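Local coordinates for protein N-isopropylammelide isopropylaminohydrolase (Burkholderia multivorans ATCC 17616, PDB 6NBO) that belongs to the amidohydrolase family, with a TIM-barrel domain that holds two zinc ions and a smaller beta-sandwich-like domain beside it, at residues A11-T19 with C47-A57. Numbering follows the deposited sequence. Where two conformers were deposited one is given.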
ATOM      1  N   ALA A  11       2.565  -7.139  28.851  1.00 50.66           N
ATOM      2  CA  ALA A  11       1.291  -6.438  28.725  1.00 40.37           C
ATOM      3  C   ALA A  11       1.524  -4.933  28.712  1.00 39.24           C
ATOM      4  O   ALA A  11       2.396  -4.423  29.428  1.00 41.65           O
ATOM      5  CB  ALA A  11       0.336  -6.791  29.863  1.00 35.74           C
ATOM      6  N   LEU A  12       0.722  -4.227  27.911  1.00 33.62           N
ATOM      7  CA  LEU A  12       0.778  -2.775  27.791  1.00 32.13           C
ATOM      8  C   LEU A  12      -0.638  -2.226  27.858  1.00 22.36           C
ATOM      9  O   LEU A  12      -1.495  -2.613  27.059  1.00 27.78           O
ATOM     10  CB  LEU A  12       1.445  -2.347  26.482  1.00 29.44           C
ATOM     11  CG  LEU A  12       1.486  -0.839  26.219  1.00 27.04           C
ATOM     12  CD1 LEU A  12       2.333  -0.126  27.255  1.00 31.81           C
ATOM     13  CD2 LEU A  12       2.022  -0.593  24.809  1.00 36.22           C
ATOM     14  N   LEU A  13      -0.886  -1.339  28.814  1.00 29.78           N
ATOM     15  CA  LEU A  13      -2.175  -0.675  28.955  1.00 30.23           C
ATOM     16  C   LEU A  13      -1.997   0.768  28.504  1.00 24.35           C
ATOM     17  O   LEU A  13      -1.302   1.547  29.163  1.00 30.53           O
ATOM     18  CB  LEU A  13      -2.685  -0.746  30.396  1.00 26.20           C
ATOM     19  CG  LEU A  13      -4.019  -0.032  30.660  1.00 27.92           C
ATOM     20  CD1 LEU A  13      -5.117  -0.587  29.759  1.00 26.74           C
ATOM     21  CD2 LEU A  13      -4.410  -0.156  32.121  1.00 32.93           C
ATOM     22  N   ILE A  14      -2.621   1.113  27.384  1.00 26.75           N
ATOM     23  CA  ILE A  14      -2.649   2.485  26.890  1.00 26.59           C
ATOM     24  C   ILE A  14      -3.935   3.121  27.403  1.00 30.14           C
ATOM     25  O   ILE A  14      -5.031   2.762  26.965  1.00 32.62           O
ATOM     26  CB  ILE A  14      -2.591   2.530  25.360  1.00 26.75           C
ATOM     27  CG1 ILE A  14      -1.360   1.767  24.839  1.00 26.14           C
ATOM     28  CG2 ILE A  14      -2.629   3.989  24.875  1.00 26.74           C
ATOM     29  CD1 ILE A  14      -1.347   1.618  23.291  1.00 27.70           C
ATOM     30  N   ARG A  15      -3.806   4.057  28.335  1.00 28.88           N
ATOM     31  CA  ARG A  15      -4.967   4.665  28.957  1.00 33.68           C
ATOM     32  C   ARG A  15      -5.387   5.934  28.231  1.00 32.94           C
ATOM     33  O   ARG A  15      -4.551   6.687  27.731  1.00 32.87           O
ATOM     34  CB  ARG A  15      -4.680   5.004  30.414  1.00 33.87           C
ATOM     35  CG  ARG A  15      -4.773   3.814  31.352  1.00 33.03           C
ATOM     36  CD  ARG A  15      -4.529   4.270  32.767  1.00 40.76           C
ATOM     37  NE  ARG A  15      -4.623   3.161  33.706  1.00 36.43           N
ATOM     38  CZ  ARG A  15      -3.905   3.075  34.819  1.00 49.11           C
ATOM     39  NH1 ARG A  15      -3.037   4.035  35.124  1.00 49.46           N
ATOM     40  NH2 ARG A  15      -4.051   2.032  35.625  1.00 51.04           N
ATOM     41  N   ASN A  16      -6.700   6.177  28.213  1.00 32.28           N
ATOM     42  CA  ASN A  16      -7.259   7.504  27.951  1.00 32.57           C
ATOM     43  C   ASN A  16      -6.956   7.973  26.521  1.00 33.30           C
ATOM     44  O   ASN A  16      -6.316   9.005  26.298  1.00 33.86           O
ATOM     45  CB  ASN A  16      -6.738   8.506  28.990  1.00 38.16           C
ATOM     46  CG  ASN A  16      -7.348   9.880  28.841  1.00 47.11           C
ATOM     47  OD1 ASN A  16      -8.440  10.032  28.294  1.00 61.11           O
ATOM     48  ND2 ASN A  16      -6.642  10.895  29.327  1.00 53.35           N
ATOM     49  N   VAL A  17      -7.423   7.187  25.550  1.00 31.76           N
ATOM     50  CA  VAL A  17      -7.324   7.540  24.136  1.00 30.95           C
ATOM     51  C   VAL A  17      -8.718   7.519  23.523  1.00 38.10           C
ATOM     52  O   VAL A  17      -9.670   7.003  24.100  1.00 40.21           O
ATOM     53  CB  VAL A  17      -6.385   6.610  23.357  1.00 26.13           C
ATOM     54  CG1 VAL A  17      -4.949   6.764  23.852  1.00 27.23           C
ATOM     55  CG2 VAL A  17      -6.866   5.163  23.463  1.00 28.38           C
ATOM     56  N   ARG A  18      -8.822   8.089  22.330  1.00 32.74           N
ATOM     57  CA  ARG A  18     -10.081   8.187  21.609  1.00 32.65           C
ATOM     58  C   ARG A  18      -9.898   7.560  20.235  1.00 41.15           C
ATOM     59  O   ARG A  18      -8.906   7.832  19.551  1.00 34.30           O
ATOM     60  CB  ARG A  18     -10.527   9.639  21.473  1.00 33.26           C
ATOM     61  CG  ARG A  18     -10.980  10.301  22.784  1.00 34.36           C
ATOM     62  CD  ARG A  18     -11.154  11.806  22.587  1.00 42.31           C
ATOM     63  NE  ARG A  18      -9.912  12.418  22.126  1.00 41.39           N
ATOM     64  CZ  ARG A  18      -9.796  13.155  21.028  1.00 47.19           C
ATOM     65  NH1 ARG A  18     -10.861  13.401  20.274  1.00 45.39           N
ATOM     66  NH2 ARG A  18      -8.615  13.661  20.690  1.00 41.42           N
ATOM     67  N   THR A  19     -10.832   6.715  19.833  1.00 40.76           N
ATOM     68  CA  THR A  19     -10.759   6.170  18.485  1.00 42.36           C
ATOM     69  C   THR A  19     -11.455   7.062  17.463  1.00 51.38           C
ATOM     70  O   THR A  19     -11.422   6.758  16.267  1.00 48.11           O
ATOM     71  CB  THR A  19     -11.352   4.765  18.451  1.00 46.64           C
ATOM     72  OG1 THR A  19     -12.719   4.826  18.865  1.00 52.08           O
ATOM     73  CG2 THR A  19     -10.574   3.841  19.387  1.00 39.92           C
ATOM     74  N   CYS A  47       1.824  -4.849  34.548  1.00 40.39           N
ATOM     75  CA  CYS A  47       1.632  -4.348  33.199  0.56 35.49           C
ATOM     76  C   CYS A  47       2.239  -2.952  33.053  1.00 35.59           C
ATOM     77  O   CYS A  47       2.106  -2.123  33.954  1.00 42.46           O
ATOM     78  CB  CYS A  47       0.127  -4.334  32.919  0.56 36.77           C
ATOM     79  SG  CYS A  47      -0.479  -3.624  31.414  0.56 33.03           S
ATOM     80  N   ALA A  48       2.890  -2.693  31.924  1.00 38.16           N
ATOM     81  CA  ALA A  48       3.355  -1.344  31.630  1.00 43.70           C
ATOM     82  C   ALA A  48       2.167  -0.430  31.341  1.00 38.40           C
ATOM     83  O   ALA A  48       1.143  -0.854  30.799  1.00 31.49           O
ATOM     84  CB  ALA A  48       4.308  -1.352  30.432  1.00 42.17           C
ATOM     85  N   ILE A  49       2.306   0.837  31.724  1.00 44.85           N
ATOM     86  CA  ILE A  49       1.256   1.838  31.561  1.00 38.69           C
ATOM     87  C   ILE A  49       1.756   2.910  30.607  1.00 36.03           C
ATOM     88  O   ILE A  49       2.860   3.436  30.783  1.00 38.41           O
ATOM     89  CB  ILE A  49       0.864   2.480  32.906  1.00 45.81           C
ATOM     90  CG1 ILE A  49       0.490   1.411  33.936  1.00 44.68           C
ATOM     91  CG2 ILE A  49      -0.285   3.458  32.701  1.00 48.16           C
ATOM     92  CD1 ILE A  49      -0.708   0.609  33.532  1.00 42.94           C
ATOM     93  N   GLU A  50       0.940   3.250  29.616  1.00 34.61           N
ATOM     94  CA  GLU A  50       1.208   4.380  28.734  1.00 40.86           C
ATOM     95  C   GLU A  50       0.033   5.347  28.843  1.00 35.93           C
ATOM     96  O   GLU A  50      -1.111   4.966  28.577  1.00 37.82           O
ATOM     97  CB  GLU A  50       1.414   3.888  27.298  1.00 33.31           C
ATOM     98  CG  GLU A  50       1.878   4.920  26.329  1.00 42.28           C
ATOM     99  CD  GLU A  50       3.310   5.356  26.558  1.00 34.60           C
ATOM    100  OE1 GLU A  50       4.115   4.593  27.143  1.00 39.10           O
ATOM    101  OE2 GLU A  50       3.624   6.476  26.134  1.00 42.39           O
ATOM    102  N   GLU A  51       0.302   6.581  29.263  1.00 35.07           N
ATOM    103  CA  GLU A  51      -0.764   7.573  29.400  1.00 34.99           C
ATOM    104  C   GLU A  51      -1.018   8.225  28.043  1.00 39.50           C
ATOM    105  O   GLU A  51      -0.178   8.977  27.543  1.00 39.33           O
ATOM    106  CB  GLU A  51      -0.407   8.613  30.461  1.00 44.60           C
ATOM    107  CG  GLU A  51      -0.393   8.069  31.904  1.00 52.13           C
ATOM    108  CD  GLU A  51      -1.758   7.552  32.382  1.00 65.70           C
ATOM    109  OE1 GLU A  51      -2.782   7.851  31.728  1.00 63.56           O
ATOM    110  OE2 GLU A  51      -1.807   6.851  33.422  1.00 62.82           O
ATOM    111  N   GLY A  52      -2.181   7.939  27.447  1.00 43.78           N
ATOM    112  CA  GLY A  52      -2.517   8.483  26.140  1.00 35.85           C
ATOM    113  C   GLY A  52      -2.914   9.947  26.141  1.00 42.30           C
ATOM    114  O   GLY A  52      -2.899  10.575  25.078  1.00 38.20           O
ATOM    115  N   ALA A  53      -3.294  10.488  27.299  1.00 40.69           N
ATOM    116  CA  ALA A  53      -3.571  11.920  27.466  1.00 48.82           C
ATOM    117  C   ALA A  53      -4.607  12.428  26.463  1.00 48.87           C
ATOM    118  O   ALA A  53      -4.518  13.551  25.958  1.00 44.87           O
ATOM    119  CB  ALA A  53      -2.282  12.740  27.378  1.00 49.09           C
ATOM    120  N   GLY A  54      -5.605  11.597  26.173  1.00 41.28           N
ATOM    121  CA  GLY A  54      -6.704  12.015  25.330  1.00 40.67           C
ATOM    122  C   GLY A  54      -6.404  12.039  23.854  1.00 35.78           C
ATOM    123  O   GLY A  54      -7.214  12.563  23.084  1.00 35.08           O
ATOM    124  N   ALA A  55      -5.270  11.491  23.433  1.00 35.18           N
ATOM    125  CA  ALA A  55      -4.922  11.455  22.023  1.00 39.57           C
ATOM    126  C   ALA A  55      -5.871  10.545  21.252  1.00 35.49           C
ATOM    127  O   ALA A  55      -6.469   9.615  21.798  1.00 30.52           O
ATOM    128  CB  ALA A  55      -3.492  10.952  21.832  1.00 30.57           C
ATOM    129  N   ILE A  56      -5.986  10.813  19.953  1.00 30.91           N
ATOM    130  CA  ILE A  56      -6.652   9.868  19.061  1.00 28.21           C
ATOM    131  C   ILE A  56      -5.754   8.660  18.847  1.00 29.52           C
ATOM    132  O   ILE A  56      -4.556   8.794  18.569  1.00 29.43           O
ATOM    133  CB  ILE A  56      -7.019  10.541  17.729  1.00 29.80           C
ATOM    134  CG1 ILE A  56      -8.296  11.365  17.893  1.00 30.00           C
ATOM    135  CG2 ILE A  56      -7.156   9.475  16.608  1.00 27.55           C
ATOM    136  CD1 ILE A  56      -8.713  12.126  16.648  1.00 35.94           C
ATOM    137  N   ALA A  57      -6.326   7.467  18.989  1.00 27.79           N
ATOM    138  CA  ALA A  57      -5.648   6.225  18.658  1.00 23.25           C
ATOM    139  C   ALA A  57      -6.109   5.761  17.282  1.00 32.01           C
ATOM    140  O   ALA A  57      -7.313   5.623  17.034  1.00 26.11           O
ATOM    141  CB  ALA A  57      -5.920   5.141  19.710  1.00 26.13           C
TER
HETATM  142  O   HOH W   1      -3.564   9.888  30.134  1.00 32.93           O
HETATM  143  O   HOH W   2      -9.329   5.200  15.326  1.00 31.08           O
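Arg18 reaches across to Gly54 and Ile56, showing how one arginine can clasp a turn. Arg18 CB lies 4.1 Å from Ala55 O, the carbonyl that also accepts the backbone N-H of Arg18. Arg18 CD comes within 4.0 Å of Gly54 O, where a bend at chi3 (-58°) turns the guanidinium side-on. Arg18 NE and Arg18 NH2 then both bond to Gly54 O, at 2.9 and 3.0 Å respectively, and the oxygen sits almost exactly in the guanidinium plane. Ile56 CG1 lies over one face of the guanidinium, near CZ and 3.6 Å from Arg18 NH2. At the tip, NH1 bonds to Met373 O and NH2 also to Ala372 O, tying the turn to a further loop.

Gly52 to Ala55 form a type I' turn, anchored as well by Gly54 N donating to Asn16 O. Before it, residues 11-15 and 48-51 run parallel. On one face of this ladder Ile49 CD1 packs 3.9 Å from Leu13 CB, while Arg15 NH1 makes a long salt bridge to Glu51 OE2 (3.5 Å). Past the turn the pairing resumes two residues out of step, Ala57 N bonding to Arg18 O. At the corner, Asn16 and Val17 form a G1 beta bulge opposite Leu25. Such parallel pairing of an N-terminal strand with the chain entering the first barrel strand is characteristic of the small beta domain beside the TIM barrel in many amidohydrolases.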